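Local coordinates for protein translation initiation factor eIF-2B (PDB 1VB5) that probably catalyses the exchange of GDP for GTP on initiation factor 2, as a member of the eIF-2B alpha/beta/delta subunit family, at residues A25-G28 with A29-F32; S117-S120 with T121-E124. All blocks are in the same frame, centred on the assembly; numbering follows the deposited sequence.

Contact 1: A25-G28 with A29-F32; sequences AKKG and AEAF
Gly28 and Phe32, one helical turn apart, form the close-packed side of this helix, Lys27 and Glu30 a looser side. The edge of the Phe32 ring lies beside the Gly28 carbonyl of the preceding turn, its CD1 3.2 Å from Gly28 O and the oxygen near the ring plane, where the aromatic C-H dipoles point outward. Phe32 holds CG beside its own backbone N (chi1 -74°), which swings the ring back over that turn. Ala31 CB also lies 3.2 Å from Gly28 O, which takes weak bonds from both Ala31 N and Phe32 N, the latter long at 3.3 Å. Regular helical bonds run just before it, such as Glu30 N to Lys26 O at 2.9 Å.

On the more open side the Lys27 chain, bent at chi2 and chi3, curls round to Glu30 in an i to i+3 salt bridge, long and weak at 3.5 Å from NZ to OE1. That ammonium group has its stronger partner in Glu12 of helix 4-14. The extended Lys26 chain leads away on the exposed side.

The pattern is that of an amphipathic helix with small residues buried. Helix 21-38 packs among three others: Ala25, Ala29 and the Lys26 chain touch Leu89 or Met92 of helix 78-106, Ala31 and Phe32 press on Leu51 of helix 41-58, and Lys27 covers Ile9 and Met13 of helix 4-14.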
loop_
_atom_site.group_PDB
_atom_site.type_symbol
_atom_site.label_atom_id
_atom_site.label_comp_id
_atom_site.label_asym_id
_atom_site.label_seq_id
_atom_site.Cartn_x
_atom_site.Cartn_y
_atom_site.Cartn_z
ATOM N N ALA B 25 -17.755 16.328 10.278
ATOM C CA ALA B 25 -17.848 17.519 11.106
ATOM C C ALA B 25 -19.193 18.201 10.866
ATOM O O ALA B 25 -19.853 18.635 11.810
ATOM C CB ALA B 25 -16.703 18.472 10.782
ATOM N N LYS B 26 -19.597 18.283 9.601
ATOM C CA LYS B 26 -20.867 18.906 9.249
ATOM C C LYS B 26 -22.039 18.145 9.857
ATOM O O LYS B 26 -22.951 18.748 10.418
ATOM C CB LYS B 26 -21.032 18.973 7.732
ATOM C CG LYS B 26 -20.043 19.897 7.055
ATOM C CD LYS B 26 -20.325 20.023 5.569
ATOM C CE LYS B 26 -19.281 20.901 4.897
ATOM N NZ LYS B 26 -19.530 21.038 3.435
ATOM N N LYS B 27 -22.012 16.821 9.747
ATOM C CA LYS B 27 -23.078 15.993 10.299
ATOM C C LYS B 27 -23.113 16.144 11.817
ATOM O O LYS B 27 -24.184 16.131 12.426
ATOM C CB LYS B 27 -22.859 14.522 9.931
ATOM C CG LYS B 27 -22.792 14.251 8.432
ATOM C CD LYS B 27 -24.104 14.575 7.731
ATOM C CE LYS B 27 -25.228 13.654 8.189
ATOM N NZ LYS B 27 -26.487 13.896 7.424
ATOM N N GLY B 28 -21.937 16.280 12.422
ATOM C CA GLY B 28 -21.862 16.446 13.862
ATOM C C GLY B 28 -22.561 17.730 14.272
ATOM O O GLY B 28 -23.295 17.765 15.262
ATOM N N ALA B 29 -22.332 18.790 13.500
ATOM C CA ALA B 29 -22.951 20.082 13.768
ATOM C C ALA B 29 -24.460 19.950 13.574
ATOM O O ALA B 29 -25.244 20.523 14.332
ATOM C CB ALA B 29 -22.389 21.142 12.831
ATOM N N GLU B 30 -24.855 19.189 12.555
ATOM C CA GLU B 30 -26.266 18.960 12.266
ATOM C C GLU B 30 -26.926 18.264 13.448
ATOM O O GLU B 30 -28.102 18.487 13.732
ATOM C CB GLU B 30 -26.430 18.089 11.019
ATOM C CG GLU B 30 -26.236 18.818 9.701
ATOM C CD GLU B 30 -26.345 17.884 8.501
ATOM O OE1 GLU B 30 -27.337 17.119 8.425
ATOM O OE2 GLU B 30 -25.442 17.918 7.635
ATOM N N ALA B 31 -26.164 17.414 14.130
ATOM C CA ALA B 31 -26.678 16.689 15.284
ATOM C C ALA B 31 -27.052 17.676 16.385
ATOM O O ALA B 31 -28.122 17.573 16.986
ATOM C CB ALA B 31 -25.633 15.706 15.795
ATOM N N PHE B 32 -26.166 18.633 16.649
ATOM C CA PHE B 32 -26.429 19.627 17.681
ATOM C C PHE B 32 -27.574 20.557 17.282
ATOM O O PHE B 32 -28.371 20.947 18.128
ATOM C CB PHE B 32 -25.166 20.438 17.994
ATOM C CG PHE B 32 -24.142 19.678 18.790
ATOM C CD1 PHE B 32 -23.089 19.022 18.157
ATOM C CD2 PHE B 32 -24.241 19.601 20.175
ATOM C CE1 PHE B 32 -22.149 18.299 18.893
ATOM C CE2 PHE B 32 -23.310 18.882 20.921
ATOM C CZ PHE B 32 -22.260 18.229 20.277
#

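Contact 2: S117-S120 with T121-E124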
loop_
_atom_site.group_PDB
_atom_site.type_symbol
_atom_site.label_atom_id
_atom_site.label_comp_id
_atom_site.label_asym_id
_atom_site.label_seq_id
_atom_site.Cartn_x
_atom_site.Cartn_y
_atom_site.Cartn_z
ATOM N N SER B 117 -5.743 8.557 -0.459
ATOM C CA SER B 117 -7.087 8.627 0.103
ATOM C C SER B 117 -7.876 9.836 -0.425
ATOM O O SER B 117 -7.513 10.426 -1.443
ATOM C CB SER B 117 -7.010 8.676 1.628
ATOM O OG SER B 117 -8.290 8.504 2.205
ATOM N N PHE B 118 -8.958 10.192 0.266
ATOM C CA PHE B 118 -9.790 11.322 -0.136
ATOM C C PHE B 118 -9.870 12.390 0.945
ATOM O O PHE B 118 -10.124 12.096 2.113
ATOM C CB PHE B 118 -11.215 10.868 -0.479
ATOM C CG PHE B 118 -12.149 12.013 -0.821
ATOM C CD1 PHE B 118 -12.025 12.691 -2.028
ATOM C CD2 PHE B 118 -13.109 12.444 0.095
ATOM C CE1 PHE B 118 -12.839 13.789 -2.326
ATOM C CE2 PHE B 118 -13.933 13.540 -0.186
ATOM C CZ PHE B 118 -13.796 14.217 -1.403
ATOM N N SER B 119 -9.651 13.634 0.537
ATOM C CA SER B 119 -9.708 14.781 1.432
ATOM C C SER B 119 -10.343 15.935 0.668
ATOM O O SER B 119 -9.777 16.401 -0.321
ATOM C CB SER B 119 -8.300 15.177 1.870
ATOM O OG SER B 119 -8.288 16.489 2.404
ATOM N N SER B 120 -11.511 16.393 1.114
ATOM C CA SER B 120 -12.184 17.494 0.435
ATOM C C SER B 120 -11.303 18.739 0.424
ATOM O O SER B 120 -11.376 19.552 -0.492
ATOM C CB SER B 120 -13.537 17.799 1.101
ATOM O OG SER B 120 -13.416 17.844 2.511
ATOM N N THR B 121 -10.444 18.867 1.429
ATOM C CA THR B 121 -9.546 20.012 1.520
ATOM C C THR B 121 -8.478 19.939 0.436
ATOM O O THR B 121 -8.209 20.928 -0.252
ATOM C CB THR B 121 -8.882 20.067 2.915
ATOM O OG1 THR B 121 -9.895 20.277 3.910
ATOM C CG2 THR B 121 -7.863 21.194 2.991
ATOM N N VAL B 122 -7.862 18.770 0.274
ATOM C CA VAL B 122 -6.839 18.616 -0.753
ATOM C C VAL B 122 -7.489 18.819 -2.118
ATOM O O VAL B 122 -6.893 19.409 -3.017
ATOM C CB VAL B 122 -6.182 17.217 -0.694
ATOM C CG1 VAL B 122 -5.247 17.022 -1.891
ATOM C CG2 VAL B 122 -5.403 17.071 0.606
ATOM N N LEU B 123 -8.715 18.330 -2.265
ATOM C CA LEU B 123 -9.453 18.475 -3.517
ATOM C C LEU B 123 -9.687 19.955 -3.860
ATOM O O LEU B 123 -9.524 20.366 -5.007
ATOM C CB LEU B 123 -10.798 17.736 -3.425
ATOM C CG LEU B 123 -11.761 17.935 -4.604
ATOM C CD1 LEU B 123 -11.076 17.539 -5.909
ATOM C CD2 LEU B 123 -13.027 17.116 -4.386
ATOM N N GLU B 124 -10.059 20.764 -2.870
ATOM C CA GLU B 124 -10.284 22.182 -3.137
ATOM C C GLU B 124 -8.981 22.911 -3.424
ATOM O O GLU B 124 -8.968 23.908 -4.153
ATOM C CB GLU B 124 -11.028 22.850 -1.979
ATOM C CG GLU B 124 -12.508 22.486 -1.938
ATOM C CD GLU B 124 -13.179 22.601 -3.305
ATOM O OE1 GLU B 124 -13.062 23.674 -3.940
ATOM O OE2 GLU B 124 -13.827 21.623 -3.744
HETATM O O HOH W 1 -14.459 20.021 -1.501
#
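Ser119 is the N-cap of the helix that begins at Ser120: its OG accepts a nearly straight bond from Val122 N (3.1 Å, 167° at the hydrogen). The hydroxyl oxygen stands anti to the backbone N (chi1 163°), a rotation that turns it toward the N-H of Val122 in the first turn. Val122 CG2 packs against the same oxygen at 3.4 Å and also touches Ser119 CB, giving the cap an apolar flank. The carbonyl of Ser119 starts the regular bonding of the helix, taking Leu123 N at 2.9 Å almost along the C=O axis.

One residue on, Ser120 O accepts from Glu124 N at 3.0 Å. A water adds a longer bond to this oxygen and a shorter one, 2.8 Å, to Glu124 OE2, so that it bridges the carbonyl and the carboxylate. The bend of the Glu124 chain at chi2 (-47°) brings its carboxylate back to the water; OE2 also forms a salt bridge with Arg127.

Before the cap, Phe118 turns the edge of its ring to Leu123, CE1 lying 3.9 Å from CD2. Its ring also meets that of His151, the planes inclined at about 60°, and both Phe118 and Leu123 touch Leu152. In the first turn, Thr121 OG1 is hydrogen-bonded to Glu219.

The loop is a strand-to-helix connection, as in Rossmann-like folds: it leads from strand 111-115, in the parallel part of the mixed sheet, into helix 120-131, with helix 148-158 against Phe118 and Leu123 and helix 78-106 against Thr121 and Glu124.

From the N terminus the chain first passes through 25-32, entirely within helix 21-38, where contact 1 links successive turns without enclosing a loop. Helices 41-58, 63-71 and 78-106 follow, then strand 111-115, before contact 2 closes the short turn from that strand into helix 120-131. The two are in series, neither nested nor crossed, with centres about 19 Å apart and nearest atoms about 7 Å apart. Helix 78-106 is their common neighbour: Leu89 and Met92 meet contact 1; Lys96, Leu99 and Ala100 meet contact 2. This long helix therefore runs from the N-terminal helices to the mixed-sheet domain, whose parallel strands and helices are consistent with a Rossmann-like fold.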